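Local coordinates for DNA damage response protein Rtt109, putative (Neosartorya fumigata, PDB 5ZB9) that probably transfers the acetyl group of acetyl-CoA to a lysine of histone H3, a fungal reaction that depends on the chaperone Asf1, at residues F74-L79 / L114-F119; V91-S96 / Q143-F148. All blocks are in the same frame, centred on the assembly; numbering follows the deposited sequence.

Contact 1 (F74-L79 / L114-F119); sequences FGIEVL and LISNAF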
loop_
_atom_site.group_PDB
_atom_site.type_symbol
_atom_site.label_atom_id
_atom_site.label_comp_id
_atom_site.label_asym_id
_atom_site.label_seq_id
_atom_site.Cartn_x
_atom_site.Cartn_y
_atom_site.Cartn_z
ATOM N N PHE A 74 -6.012 -15.375 4.097
ATOM C CA PHE A 74 -5.714 -13.978 3.837
ATOM C C PHE A 74 -4.802 -13.822 2.640
ATOM O O PHE A 74 -3.903 -14.626 2.430
ATOM C CB PHE A 74 -5.076 -13.336 5.071
ATOM C CG PHE A 74 -4.920 -11.845 4.971
ATOM C CD1 PHE A 74 -6.036 -11.015 4.952
ATOM C CD2 PHE A 74 -3.659 -11.267 4.922
ATOM C CE1 PHE A 74 -5.899 -9.630 4.867
ATOM C CE2 PHE A 74 -3.514 -9.887 4.844
ATOM C CZ PHE A 74 -4.636 -9.067 4.815
ATOM N N GLY A 75 -5.041 -12.783 1.853
ATOM C CA GLY A 75 -4.186 -12.481 0.724
ATOM C C GLY A 75 -3.930 -10.989 0.639
ATOM O O GLY A 75 -4.857 -10.181 0.763
ATOM N N ILE A 76 -2.675 -10.608 0.439
ATOM C CA ILE A 76 -2.365 -9.194 0.303
ATOM C C ILE A 76 -1.357 -8.969 -0.813
ATOM O O ILE A 76 -0.295 -9.603 -0.849
ATOM C CB ILE A 76 -1.849 -8.594 1.641
ATOM C CG1 ILE A 76 -1.441 -7.141 1.456
ATOM C CG2 ILE A 76 -0.703 -9.420 2.233
ATOM C CD1 ILE A 76 -1.178 -6.440 2.759
ATOM N N GLU A 77 -1.719 -8.096 -1.753
ATOM C CA GLU A 77 -0.807 -7.726 -2.825
ATOM C C GLU A 77 -0.248 -6.341 -2.572
ATOM O O GLU A 77 -0.979 -5.417 -2.225
ATOM C CB GLU A 77 -1.488 -7.767 -4.192
ATOM C CG GLU A 77 -0.525 -7.459 -5.342
ATOM C CD GLU A 77 -1.180 -7.520 -6.717
ATOM O OE1 GLU A 77 -0.725 -8.326 -7.561
ATOM O OE2 GLU A 77 -2.136 -6.754 -6.964
ATOM N N VAL A 78 1.060 -6.206 -2.742
ATOM C CA VAL A 78 1.724 -4.928 -2.559
ATOM C C VAL A 78 2.612 -4.616 -3.752
ATOM O O VAL A 78 3.423 -5.446 -4.145
ATOM C CB VAL A 78 2.583 -4.920 -1.299
ATOM C CG1 VAL A 78 3.178 -3.551 -1.098
ATOM C CG2 VAL A 78 1.762 -5.349 -0.084
ATOM N N LEU A 79 2.452 -3.426 -4.327
ATOM C CA LEU A 79 3.287 -2.998 -5.441
ATOM C C LEU A 79 4.368 -2.040 -4.961
ATOM O O LEU A 79 4.073 -1.043 -4.291
ATOM C CB LEU A 79 2.440 -2.330 -6.521
ATOM C CG LEU A 79 1.132 -3.029 -6.900
ATOM C CD1 LEU A 79 0.353 -2.170 -7.893
ATOM C CD2 LEU A 79 1.391 -4.420 -7.463
ATOM N N LEU A 114 -1.993 -7.976 12.232
ATOM C CA LEU A 114 -0.600 -8.307 12.538
ATOM C C LEU A 114 0.174 -8.734 11.292
ATOM O O LEU A 114 1.316 -8.309 11.074
ATOM C CB LEU A 114 -0.539 -9.404 13.596
ATOM C CG LEU A 114 -0.919 -8.936 15.001
ATOM C CD1 LEU A 114 -0.863 -10.090 15.980
ATOM C CD2 LEU A 114 0.005 -7.809 15.438
ATOM N N ILE A 115 -0.461 -9.563 10.471
ATOM C CA ILE A 115 0.146 -10.026 9.236
ATOM C C ILE A 115 0.420 -8.865 8.278
ATOM O O ILE A 115 1.541 -8.725 7.783
ATOM C CB ILE A 115 -0.742 -11.079 8.547
ATOM C CG1 ILE A 115 -0.816 -12.345 9.403
ATOM C CG2 ILE A 115 -0.205 -11.411 7.161
ATOM C CD1 ILE A 115 -1.795 -13.362 8.887
ATOM N N SER A 116 -0.593 -8.035 8.030
ATOM C CA SER A 116 -0.463 -6.885 7.131
ATOM C C SER A 116 0.649 -5.927 7.567
ATOM O O SER A 116 1.406 -5.429 6.743
ATOM C CB SER A 116 -1.788 -6.119 7.056
ATOM O OG SER A 116 -2.858 -6.978 6.717
ATOM N N ASN A 117 0.698 -5.660 8.868
ATOM C CA ASN A 117 1.731 -4.857 9.514
ATOM C C ASN A 117 3.124 -5.450 9.258
ATOM O O ASN A 117 4.046 -4.757 8.822
ATOM C CB ASN A 117 1.412 -4.784 11.020
ATOM C CG ASN A 117 2.324 -3.848 11.802
ATOM O OD1 ASN A 117 3.468 -3.599 11.440
ATOM N ND2 ASN A 117 1.810 -3.342 12.909
ATOM N N ALA A 118 3.262 -6.745 9.519
ATOM C CA ALA A 118 4.537 -7.433 9.376
ATOM C C ALA A 118 5.014 -7.450 7.932
ATOM O O ALA A 118 6.187 -7.213 7.666
ATOM C CB ALA A 118 4.428 -8.858 9.914
ATOM N N PHE A 119 4.105 -7.732 7.005
ATOM C CA PHE A 119 4.438 -7.757 5.579
ATOM C C PHE A 119 4.903 -6.379 5.077
ATOM O O PHE A 119 5.932 -6.273 4.409
ATOM C CB PHE A 119 3.238 -8.256 4.761
ATOM C CG PHE A 119 3.570 -8.614 3.335
ATOM C CD1 PHE A 119 4.703 -9.355 3.032
ATOM C CD2 PHE A 119 2.732 -8.224 2.296
ATOM C CE1 PHE A 119 5.003 -9.688 1.711
ATOM C CE2 PHE A 119 3.023 -8.549 0.981
ATOM C CZ PHE A 119 4.160 -9.281 0.686
#

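Contact 2 (V91-S96 / Q143-F148); sequences VSKADS and QNQYLF. With GOL (glycerol), chain B.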
loop_
_atom_site.group_PDB
_atom_site.type_symbol
_atom_site.label_atom_id
_atom_site.label_comp_id
_atom_site.label_asym_id
_atom_site.label_seq_id
_atom_site.Cartn_x
_atom_site.Cartn_y
_atom_site.Cartn_z
ATOM N N VAL A 91 -0.335 -0.712 -1.400
ATOM C CA VAL A 91 -1.191 -1.879 -1.209
ATOM C C VAL A 91 -2.274 -1.884 -2.284
ATOM O O VAL A 91 -3.075 -0.954 -2.358
ATOM C CB VAL A 91 -1.850 -1.884 0.182
ATOM C CG1 VAL A 91 -2.635 -3.173 0.395
ATOM C CG2 VAL A 91 -0.802 -1.682 1.268
ATOM N N SER A 92 -2.297 -2.912 -3.124
ATOM C CA SER A 92 -3.261 -2.945 -4.211
ATOM C C SER A 92 -4.443 -3.841 -3.886
ATOM O O SER A 92 -5.556 -3.585 -4.334
ATOM C CB SER A 92 -2.599 -3.405 -5.507
ATOM O OG SER A 92 -1.959 -4.653 -5.332
ATOM N N LYS A 93 -4.204 -4.880 -3.093
ATOM C CA LYS A 93 -5.240 -5.861 -2.769
ATOM C C LYS A 93 -5.066 -6.400 -1.357
ATOM O O LYS A 93 -3.943 -6.611 -0.893
ATOM C CB LYS A 93 -5.212 -7.037 -3.763
ATOM C CG LYS A 93 -5.578 -6.688 -5.194
ATOM C CD LYS A 93 -5.127 -7.772 -6.179
ATOM C CE LYS A 93 -5.325 -7.300 -7.615
ATOM N NZ LYS A 93 -4.528 -8.080 -8.599
ATOM N N ALA A 94 -6.179 -6.643 -0.684
ATOM C CA ALA A 94 -6.154 -7.274 0.627
ATOM C C ALA A 94 -7.529 -7.829 0.930
ATOM O O ALA A 94 -8.488 -7.076 1.064
ATOM C CB ALA A 94 -5.724 -6.295 1.700
ATOM N N ASP A 95 -7.630 -9.149 1.017
ATOM C CA ASP A 95 -8.906 -9.785 1.299
ATOM C C ASP A 95 -8.713 -10.966 2.225
ATOM O O ASP A 95 -7.615 -11.506 2.331
ATOM C CB ASP A 95 -9.585 -10.238 0.004
ATOM C CG ASP A 95 -11.108 -10.134 0.072
ATOM O OD1 ASP A 95 -11.644 -9.818 1.161
ATOM O OD2 ASP A 95 -11.765 -10.370 -0.968
ATOM N N SER A 96 -9.781 -11.352 2.909
ATOM C CA SER A 96 -9.777 -12.565 3.715
ATOM C C SER A 96 -10.754 -13.539 3.092
ATOM O O SER A 96 -11.502 -13.173 2.192
ATOM C CB SER A 96 -10.165 -12.275 5.158
ATOM O OG SER A 96 -11.497 -11.807 5.209
ATOM N N GLN A 143 -15.132 -2.963 -0.771
ATOM C CA GLN A 143 -15.340 -3.156 -2.203
ATOM C C GLN A 143 -15.259 -4.599 -2.615
ATOM O O GLN A 143 -15.053 -5.481 -1.786
ATOM C CB GLN A 143 -14.315 -2.364 -3.006
ATOM C CG GLN A 143 -12.925 -2.920 -2.912
ATOM C CD GLN A 143 -11.895 -1.972 -3.496
ATOM O OE1 GLN A 143 -10.797 -1.814 -2.948
ATOM N NE2 GLN A 143 -12.244 -1.332 -4.615
ATOM N N ASN A 144 -15.411 -4.825 -3.917
ATOM C CA ASN A 144 -15.338 -6.161 -4.499
ATOM C C ASN A 144 -13.899 -6.560 -4.795
ATOM O O ASN A 144 -13.518 -6.661 -5.965
ATOM C CB ASN A 144 -16.163 -6.231 -5.788
ATOM C CG ASN A 144 -17.483 -5.481 -5.687
ATOM O OD1 ASN A 144 -18.261 -5.688 -4.753
ATOM N ND2 ASN A 144 -17.736 -4.598 -6.649
ATOM N N GLN A 145 -13.101 -6.762 -3.746
ATOM C CA GLN A 145 -11.717 -7.203 -3.902
ATOM C C GLN A 145 -11.668 -8.431 -4.819
ATOM O O GLN A 145 -12.492 -9.343 -4.692
ATOM C CB GLN A 145 -11.082 -7.518 -2.537
ATOM C CG GLN A 145 -10.989 -6.328 -1.569
ATOM C CD GLN A 145 -9.670 -5.546 -1.673
ATOM O OE1 GLN A 145 -8.779 -5.893 -2.453
ATOM N NE2 GLN A 145 -9.546 -4.485 -0.878
ATOM N N TYR A 146 -10.729 -8.423 -5.762
ATOM C CA TYR A 146 -10.567 -9.510 -6.725
ATOM C C TYR A 146 -10.459 -10.874 -6.054
ATOM O O TYR A 146 -11.117 -11.838 -6.449
ATOM C CB TYR A 146 -9.303 -9.299 -7.572
ATOM C CG TYR A 146 -9.291 -8.077 -8.464
ATOM C CD1 TYR A 146 -9.420 -8.205 -9.843
ATOM C CD2 TYR A 146 -9.121 -6.801 -7.936
ATOM C CE1 TYR A 146 -9.398 -7.094 -10.672
ATOM C CE2 TYR A 146 -9.097 -5.683 -8.755
ATOM C CZ TYR A 146 -9.237 -5.836 -10.122
ATOM O OH TYR A 146 -9.216 -4.732 -10.945
ATOM N N LEU A 147 -9.636 -10.914 -5.012
ATOM C CA LEU A 147 -8.925 -12.117 -4.596
ATOM C C LEU A 147 -9.725 -13.400 -4.471
ATOM O O LEU A 147 -9.422 -14.369 -5.154
ATOM C CB LEU A 147 -8.217 -11.850 -3.271
ATOM C CG LEU A 147 -6.911 -11.083 -3.451
ATOM C CD1 LEU A 147 -6.127 -11.075 -2.154
ATOM C CD2 LEU A 147 -6.092 -11.685 -4.583
ATOM N N PHE A 148 -10.720 -13.428 -3.599
ATOM C CA PHE A 148 -11.339 -14.706 -3.249
ATOM C C PHE A 148 -12.835 -14.754 -3.554
ATOM O O PHE A 148 -13.661 -14.437 -2.701
ATOM C CB PHE A 148 -11.089 -15.009 -1.772
ATOM C CG PHE A 148 -9.644 -14.930 -1.385
ATOM C CD1 PHE A 148 -8.710 -15.769 -1.979
ATOM C CD2 PHE A 148 -9.213 -14.018 -0.432
ATOM C CE1 PHE A 148 -7.372 -15.706 -1.631
ATOM C CE2 PHE A 148 -7.877 -13.955 -0.073
ATOM C CZ PHE A 148 -6.953 -14.800 -0.681
HETATM C C1 GOL B . -6.470 -1.712 0.175
HETATM O O1 GOL B . -7.802 -1.350 0.500
HETATM C C2 GOL B . -6.289 -1.884 -1.332
HETATM O O2 GOL B . -7.349 -2.642 -1.860
HETATM C C3 GOL B . -6.296 -0.525 -2.017
HETATM O O3 GOL B . -5.294 0.313 -1.478
#

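Contact 1 (F74-L79 / L114-F119)
Phe119 meets the strand with the CD2-CE2 side of its ring, which lies obliquely against two branched side chains. Its CD2 is 3.6 Å from Ile76 CG2, and its CE2 is equally close, 3.6 Å, to Val78 CG2. The first torsion of Phe119 (chi1 -167°) sets CG opposite the backbone N and sends the ring from the helix to the strand, where the ring slides past the two aliphatic side chains. Toward Phe119 it is Ile76 CG2 that touches; chi1 of 176° sends CG1 and CD1 toward Ser116 instead. This is the tight half of the interface, completed by His27, whose ring stands edge-to-face with that of Phe119, and by Leu57 of the adjoining strand.

Helix 111-127 is here the helical part of a beta-alpha-beta crossover between the parallel strands 86-96 and 133-140, and it lies on one face of the sheet. The axes of the segments 74-79 and 114-119 approach to 10.0 Å, their directions 28° apart.

Toward Phe74 the fit is looser on the apolar side: CD2 of that ring comes no nearer than 4.1 Å to Ile115 CG2. Its CZ does approach Ser116 OG at 3.3 Å, but the hydroxyl is hydrogen-bonded within its own helix to Leu112 O. Ser116 also touches Trp168, which binds CoA in a crystal structure of this protein, though CoA is absent here. Partly exposed Leu114 and Asn117 lie on the helix side not used by the contact, Asn117 packing on helix 162-177.

Contact 2 (V91-S96 / Q143-F148)
Lys93 carries its extended chain across the ring of Tyr146, with CE 3.8 Å from Tyr146 CD2 and the ammonium beyond it over the face. NZ lies 4.9 Å from the centroid of the Tyr146 ring and 16° off its normal, which meets the geometry of a cation-pi contact, although this exposed tyrosine is poorly ordered. The lysine springs from a classic beta bulge, in which Ser92 and Lys93 together face Glu77 on the neighbouring strand. Glu77 also gives NZ a salt-bridge partner, so the ammonium has both a carboxylate and, probably more weakly, a ring face for partners.

Gln145 joins the loop to the strand backbone. Its chain bends sharply at chi2 (-91°), which folds the amide back against the strand, and OE1 takes a hydrogen bond from Ala94 N at 3.2 Å. The N-H points nearly straight at the oxygen (166°) but arrives from well above the carbonyl plane. The same amide offers NE2 to O2 of a glycerol, 3.0 Å away, which in turn bonds to Ser92 O. The glycerol, probably from the crystallisation liquor, thus bridges side chain and strand.

Ala94 and Ser96 bind CoA in another crystal structure of this protein. Their CB atoms point away from the loop, consistent with 143-148 backing the strand opposite the CoA site.

Between them Asp95 turns toward the loop: its OD2 packs 3.3 Å from Gln145 CB, while OD1 forms a salt bridge with Lys157 and receives Ser96 N. Its CB touches Leu147 CB, a group that also sits over one face of the Phe148 ring. At that ring's edge, near its plane, Phe148 CE2 comes within 3.4 Å of Asp95 O.

The centres of the two contacts lie 11 Å apart, and their strands, 71-82 and 86-96, are antiparallel neighbours in one mixed sheet. Direct bonds join them: Gly75 N to Asp95 O at 2.9 Å, and probably Glu77 OE2 to Ser92 OG at 2.7 Å. Along the chain the segments alternate, 74-79, 91-96, 114-119, 143-148, so the two contacts cross along the chain. Helix 111-127 packs on one sheet face in contact 1, and the loop after strand 133-140 lies against the other in contact 2. The end of strand 86-96 that carries Ala94 and Ser96 thus lies between the two layers, with Leu112 of the helix beside Ser96, consistent with a shared framework for the CoA site.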